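Local coordinates for protein acyl-CoA dehydrogenase (PDB 3PFD) that probably oxidises 2,3-saturated acyl-CoA thioesters to 2,3-dehydroacyl-CoA, using a bound flavin adenine dinucleotide cofactor, as a member of the acyl-CoA dehydrogenase family, at residues D369-I372 against T373-E377; D360-V363 against E364-R368. One frame throughout, in Å; residues are numbered along the deposited sequence.

Contact 1. Residues D369-I372 against T373-E377. With FDA (dihydroflavine-adenine dinucleotide), chain B.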
loop_
_atom_site.group_PDB
_atom_site.type_symbol
_atom_site.label_atom_id
_atom_site.label_comp_id
_atom_site.label_asym_id
_atom_site.label_seq_id
_atom_site.Cartn_x
_atom_site.Cartn_y
_atom_site.Cartn_z
ATOM N N ASP C 369 -19.743 -7.008 -2.429
ATOM C CA ASP C 369 -19.513 -8.450 -2.267
ATOM C C ASP C 369 -18.071 -8.780 -1.880
ATOM O O ASP C 369 -17.839 -9.686 -1.088
ATOM C CB ASP C 369 -19.832 -9.214 -3.572
ATOM C CG ASP C 369 -21.308 -9.129 -3.974
ATOM O OD1 ASP C 369 -22.165 -8.661 -3.149
ATOM O OD2 ASP C 369 -21.598 -9.536 -5.131
ATOM N N ALA C 370 -17.099 -8.104 -2.491
ATOM C CA ALA C 370 -15.701 -8.461 -2.246
ATOM C C ALA C 370 -15.357 -8.363 -0.761
ATOM O O ALA C 370 -14.558 -9.167 -0.263
ATOM C CB ALA C 370 -14.742 -7.585 -3.080
ATOM N N LYS C 371 -15.959 -7.393 -0.070
ATOM C CA LYS C 371 -15.681 -7.153 1.344
ATOM C C LYS C 371 -15.898 -8.371 2.244
ATOM O O LYS C 371 -15.147 -8.555 3.191
ATOM C CB LYS C 371 -16.490 -5.959 1.889
ATOM C CG LYS C 371 -16.219 -5.649 3.387
ATOM C CD LYS C 371 -14.772 -5.103 3.606
ATOM C CE LYS C 371 -14.215 -5.521 4.993
ATOM N NZ LYS C 371 -12.741 -5.277 5.043
ATOM N N ILE C 372 -16.914 -9.194 1.957
ATOM C CA ILE C 372 -17.175 -10.373 2.793
ATOM C C ILE C 372 -16.034 -11.384 2.749
ATOM O O ILE C 372 -15.826 -12.110 3.722
ATOM C CB ILE C 372 -18.543 -11.098 2.472
ATOM C CG1 ILE C 372 -18.921 -12.114 3.561
ATOM C CG2 ILE C 372 -18.467 -11.832 1.140
ATOM C CD1 ILE C 372 -19.069 -11.521 5.006
ATOM N N THR C 373 -15.304 -11.448 1.635
ATOM C CA THR C 373 -14.279 -12.475 1.477
ATOM C C THR C 373 -13.119 -12.321 2.474
ATOM O O THR C 373 -12.447 -13.304 2.797
ATOM C CB THR C 373 -13.763 -12.597 0.021
ATOM O OG1 THR C 373 -13.061 -11.404 -0.330
ATOM C CG2 THR C 373 -14.942 -12.788 -0.956
ATOM N N GLN C 374 -12.899 -11.090 2.948
ATOM C CA GLN C 374 -11.881 -10.792 3.981
ATOM C C GLN C 374 -12.360 -11.174 5.385
ATOM O O GLN C 374 -11.563 -11.184 6.357
ATOM C CB GLN C 374 -11.522 -9.296 3.960
ATOM C CG GLN C 374 -10.899 -8.834 2.660
ATOM C CD GLN C 374 -10.601 -7.343 2.646
ATOM O OE1 GLN C 374 -11.516 -6.514 2.744
ATOM N NE2 GLN C 374 -9.308 -6.993 2.536
ATOM N N ILE C 375 -13.652 -11.513 5.496
ATOM C CA ILE C 375 -14.285 -11.681 6.816
ATOM C C ILE C 375 -14.662 -13.122 7.110
ATOM O O ILE C 375 -14.276 -13.636 8.164
ATOM C CB ILE C 375 -15.516 -10.742 7.030
ATOM C CG1 ILE C 375 -15.112 -9.282 6.891
ATOM C CG2 ILE C 375 -16.241 -11.017 8.411
ATOM C CD1 ILE C 375 -16.272 -8.330 6.907
ATOM N N TYR C 376 -15.443 -13.771 6.235
ATOM C CA TYR C 376 -15.862 -15.139 6.583
ATOM C C TYR C 376 -14.839 -16.220 6.293
ATOM O O TYR C 376 -13.822 -15.953 5.650
ATOM C CB TYR C 376 -17.275 -15.555 6.089
ATOM C CG TYR C 376 -17.570 -15.539 4.607
ATOM C CD1 TYR C 376 -18.883 -15.709 4.173
ATOM C CD2 TYR C 376 -16.578 -15.332 3.645
ATOM C CE1 TYR C 376 -19.221 -15.664 2.813
ATOM C CE2 TYR C 376 -16.902 -15.287 2.267
ATOM C CZ TYR C 376 -18.239 -15.459 1.873
ATOM O OH TYR C 376 -18.613 -15.423 0.551
ATOM N N GLU C 377 -15.156 -17.435 6.754
ATOM C CA GLU C 377 -14.214 -18.551 6.846
ATOM C C GLU C 377 -12.861 -18.168 7.483
ATOM O O GLU C 377 -11.808 -18.684 7.062
ATOM C CB GLU C 377 -14.021 -19.239 5.468
ATOM C CG GLU C 377 -15.326 -19.819 4.920
ATOM C CD GLU C 377 -15.141 -20.931 3.890
ATOM O OE1 GLU C 377 -14.040 -21.546 3.860
ATOM O OE2 GLU C 377 -16.121 -21.193 3.133
HETATM P PA FDA B . -15.042 -11.106 15.862
HETATM O O1A FDA B . -14.395 -12.437 16.129
HETATM O O2A FDA B . -15.747 -10.355 16.965
HETATM O O5B FDA B . -13.905 -10.152 15.233
HETATM C C5B FDA B . -13.939 -8.724 15.333
HETATM C C4B FDA B . -12.586 -8.160 14.877
HETATM O O4B FDA B . -11.551 -8.547 15.788
HETATM C C3B FDA B . -12.168 -8.709 13.511
HETATM O O3B FDA B . -11.432 -7.680 12.835
HETATM C C2B FDA B . -11.224 -9.846 13.862
HETATM O O2B FDA B . -10.275 -10.122 12.828
HETATM C C1B FDA B . -10.553 -9.293 15.099
HETATM N N9A FDA B . -9.952 -10.346 15.942
HETATM C C8A FDA B . -10.612 -11.269 16.665
HETATM N N7A FDA B . -9.715 -12.052 17.315
HETATM C C5A FDA B . -8.472 -11.617 16.991
HETATM C C6A FDA B . -7.180 -12.036 17.345
HETATM N N6A FDA B . -7.003 -13.105 18.183
HETATM N N1A FDA B . -6.110 -11.365 16.840
HETATM C C2A FDA B . -6.307 -10.321 16.003
HETATM N N3A FDA B . -7.536 -9.885 15.644
HETATM C C4A FDA B . -8.634 -10.528 16.119
HETATM N N1 FDA B . -20.303 -18.784 10.259
HETATM C C2 FDA B . -20.879 -20.025 10.212
HETATM O O2 FDA B . -20.845 -20.802 11.204
HETATM N N3 FDA B . -21.506 -20.433 9.088
HETATM C C4 FDA B . -21.569 -19.632 8.001
HETATM O O4 FDA B . -22.173 -20.066 7.005
HETATM C C4X FDA B . -20.966 -18.357 8.008
HETATM N N5 FDA B . -21.117 -17.498 6.980
HETATM C C5X FDA B . -21.045 -16.171 7.180
HETATM C C6 FDA B . -21.678 -15.270 6.311
HETATM C C7 FDA B . -21.655 -13.891 6.588
HETATM C C7M FDA B . -22.330 -12.915 5.648
HETATM C C8 FDA B . -20.974 -13.408 7.697
HETATM C C8M FDA B . -20.917 -11.924 8.014
HETATM C C9 FDA B . -20.341 -14.297 8.546
HETATM C C9A FDA B . -20.385 -15.673 8.301
HETATM N N10 FDA B . -19.955 -16.578 9.296
HETATM C C10 FDA B . -20.329 -17.944 9.172
HETATM C "C1'" FDA B . -19.361 -16.079 10.537
HETATM C "C2'" FDA B . -17.904 -15.639 10.340
HETATM O "O2'" FDA B . -16.993 -16.748 10.166
HETATM C "C3'" FDA B . -17.533 -14.744 11.503
HETATM O "O3'" FDA B . -18.140 -13.447 11.279
HETATM C "C4'" FDA B . -16.008 -14.593 11.662
HETATM O "O4'" FDA B . -15.434 -15.814 12.134
HETATM C "C5'" FDA B . -15.638 -13.480 12.633
HETATM O "O5'" FDA B . -16.419 -13.607 13.829
HETATM P P FDA B . -17.205 -12.316 14.381
HETATM O O1P FDA B . -18.090 -11.808 13.270
HETATM O O2P FDA B . -17.809 -12.659 15.723
HETATM O O3P FDA B . -16.038 -11.219 14.567
#
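A370 O is gripped twice by T373: OG1 donates to it at 2.7 Å in the carbonyl plane, while the backbone N of T373 reaches it from above that plane. The threonine hydroxyl lies between its own backbone N and carbonyl carbon (chi1 67°), which turns it back along the helix. K371 bends at chi2 and chi3, so that its end crosses Q374 at about a right angle; NZ donates to OE1 of Q374 at 2.9 Å, well out of the amide plane. The same ammonium is also held by T346 O and Q350 OE1 of the second subunit, which makes this lysine a link across the subunit interface. I372 faces both Y376 and the flavin. Its carbonyl O takes both I375 N and Y376 N, the latter at 3.0 Å and nearly along the C=O axis. Its CG1, anti to the backbone N (chi1 -167°), lies over the centre of the Y376 ring at 3.5 Å, a CH-pi contact only 9° off the normal, and CD1 reaches 3.6 Å from C8M of the cofactor. Flavin C6 lies at the edge of the Y376 ring, near its plane, 3.5 Å from CD1 of Y376. Behind this pocket wall, A370, T373 and Q374 pack on helix 326-352, Y376 is hydrogen-bonded through OH to Q262 of helix 256-280, and Y376 and E377 also touch helix 95-114.

Contact 2. Residues D360-V363 against E364-R368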
loop_
_atom_site.group_PDB
_atom_site.type_symbol
_atom_site.label_atom_id
_atom_site.label_comp_id
_atom_site.label_asym_id
_atom_site.label_seq_id
_atom_site.Cartn_x
_atom_site.Cartn_y
_atom_site.Cartn_z
ATOM N N ASP C 360 -26.591 0.906 -12.077
ATOM C CA ASP C 360 -26.714 0.657 -13.515
ATOM C C ASP C 360 -25.605 -0.245 -14.027
ATOM O O ASP C 360 -25.768 -0.902 -15.051
ATOM C CB ASP C 360 -26.660 1.950 -14.298
ATOM C CG ASP C 360 -27.763 2.912 -13.933
ATOM O OD1 ASP C 360 -28.336 2.857 -12.820
ATOM O OD2 ASP C 360 -28.040 3.769 -14.792
ATOM N N PHE C 361 -24.475 -0.268 -13.329
ATOM C CA PHE C 361 -23.397 -1.176 -13.671
ATOM C C PHE C 361 -23.116 -2.125 -12.488
ATOM O O PHE C 361 -23.535 -1.829 -11.364
ATOM C CB PHE C 361 -22.171 -0.385 -14.144
ATOM C CG PHE C 361 -22.367 0.240 -15.498
ATOM C CD1 PHE C 361 -22.146 -0.510 -16.650
ATOM C CD2 PHE C 361 -22.847 1.533 -15.617
ATOM C CE1 PHE C 361 -22.354 0.049 -17.921
ATOM C CE2 PHE C 361 -23.062 2.111 -16.871
ATOM C CZ PHE C 361 -22.821 1.374 -18.022
ATOM N N PRO C 362 -22.464 -3.276 -12.743
ATOM C CA PRO C 362 -22.275 -4.300 -11.693
ATOM C C PRO C 362 -21.112 -4.064 -10.716
ATOM O O PRO C 362 -21.028 -4.746 -9.695
ATOM C CB PRO C 362 -21.997 -5.579 -12.507
ATOM C CG PRO C 362 -21.343 -5.097 -13.759
ATOM C CD PRO C 362 -21.909 -3.718 -14.043
ATOM N N VAL C 363 -20.209 -3.140 -11.023
ATOM C CA VAL C 363 -18.955 -3.017 -10.242
ATOM C C VAL C 363 -19.176 -2.582 -8.779
ATOM O O VAL C 363 -18.502 -3.013 -7.898
ATOM C CB VAL C 363 -17.883 -2.139 -10.957
ATOM C CG1 VAL C 363 -17.390 -2.826 -12.217
ATOM C CG2 VAL C 363 -18.402 -0.702 -11.274
ATOM N N GLU C 364 -20.151 -1.723 -8.568
ATOM C CA GLU C 364 -20.650 -1.311 -7.261
ATOM C C GLU C 364 -21.054 -2.569 -6.404
ATOM O O GLU C 364 -20.644 -2.734 -5.245
ATOM C CB GLU C 364 -21.844 -0.421 -7.654
ATOM C CG GLU C 364 -22.724 0.170 -6.719
ATOM C CD GLU C 364 -23.701 -0.770 -6.124
ATOM O OE1 GLU C 364 -24.510 -1.451 -6.825
ATOM O OE2 GLU C 364 -23.675 -0.754 -4.903
ATOM N N ARG C 365 -21.846 -3.468 -6.982
ATOM C CA ARG C 365 -22.182 -4.721 -6.284
ATOM C C ARG C 365 -20.948 -5.590 -6.010
ATOM O O ARG C 365 -20.761 -6.127 -4.905
ATOM C CB ARG C 365 -23.228 -5.516 -7.073
ATOM C CG ARG C 365 -23.554 -6.851 -6.447
ATOM C CD ARG C 365 -24.347 -7.728 -7.416
ATOM N NE ARG C 365 -23.560 -8.348 -8.490
ATOM C CZ ARG C 365 -23.741 -8.117 -9.797
ATOM N NH1 ARG C 365 -24.626 -7.213 -10.225
ATOM N NH2 ARG C 365 -23.003 -8.766 -10.691
ATOM N N MET C 366 -20.101 -5.711 -7.019
ATOM C CA MET C 366 -18.848 -6.439 -6.877
ATOM C C MET C 366 -17.967 -5.966 -5.700
ATOM O O MET C 366 -17.354 -6.777 -4.993
ATOM C CB MET C 366 -18.078 -6.388 -8.184
ATOM C CG MET C 366 -18.737 -7.234 -9.315
ATOM S SD MET C 366 -17.977 -6.806 -10.890
ATOM C CE MET C 366 -18.923 -7.799 -12.024
ATOM N N MET C 367 -17.947 -4.660 -5.480
ATOM C CA MET C 367 -17.132 -4.067 -4.427
ATOM C C MET C 367 -17.731 -4.450 -3.083
ATOM O O MET C 367 -17.019 -4.900 -2.156
ATOM C CB MET C 367 -17.098 -2.532 -4.601
ATOM C CG MET C 367 -16.189 -1.834 -3.603
ATOM S SD MET C 367 -16.224 -0.047 -3.785
ATOM C CE MET C 367 -15.477 0.428 -2.215
ATOM N N ARG C 368 -19.054 -4.279 -2.984
ATOM C CA ARG C 368 -19.794 -4.644 -1.776
ATOM C C ARG C 368 -19.623 -6.138 -1.425
ATOM O O ARG C 368 -19.350 -6.471 -0.267
ATOM C CB ARG C 368 -21.268 -4.261 -1.902
ATOM C CG ARG C 368 -21.488 -2.729 -1.931
ATOM C CD ARG C 368 -22.970 -2.380 -1.900
ATOM N NE ARG C 368 -23.637 -2.561 -3.186
ATOM C CZ ARG C 368 -24.494 -3.541 -3.485
ATOM N NH1 ARG C 368 -24.759 -4.518 -2.596
ATOM N NH2 ARG C 368 -25.054 -3.566 -4.697
HETATM O O HOH W 1 -24.142 -2.876 -9.105
#
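P362 O receives the backbone N of M366 at 3.0 Å in a nearly straight bond, and V363 O takes M367 N in the same i to i+4 manner: the first turn of the helix. M366 lies alongside P362, pointing the same way; its chain runs extended (chi2 167°), carrying the methyl CE to 3.8 Å from CB of P362. The R365 side chain doubles back by a bend at chi3, bringing NH1 and NH2 near that same CB, with P362 O over one face of its guanidinium.

A water molecule ties the turn together. It donates to F361 O at 2.6 Å and to E364 OE1 at 2.7 Å, and accepts from R365 N. E364 is fixed in turn by a salt bridge to R368, which meets both carboxylate oxygens: NE bonds to OE2, and NH2 reaches the syn side of OE1 at 3.0 Å, in the guanidinium plane but tilted 24° from the carboxylate plane. R368 has further partners in D46 and the carbonyl O of L215, so it is shared between two carboxylates, E364 and D46. Around this first turn, V363 and M366 pack on helix 256-280, V363 and M367 on helix 326-352, and R365 on helix 24-47.

How the contacts relate
Helix 363-373 joins the two contacts: contact 2 forms its start and contact 1 its end, with centres 15 Å apart and the segments following directly in sequence. The centre of contact 1 lies about 9 Å, and that of contact 2 about 19 Å, from the centre of the chain. Contact 1 is wholly buried, lending I372, Y376 and E377 to the flavin pocket; contact 2 is partly buried, and the side chain of F361 is about 10 Å from a bound FDA. Both meet the second subunit. Y357 of that subunit spans the junction, its OH hydrogen-bonded to R368 O in contact 2 and its side chain packed on I372, one turn further on in contact 1.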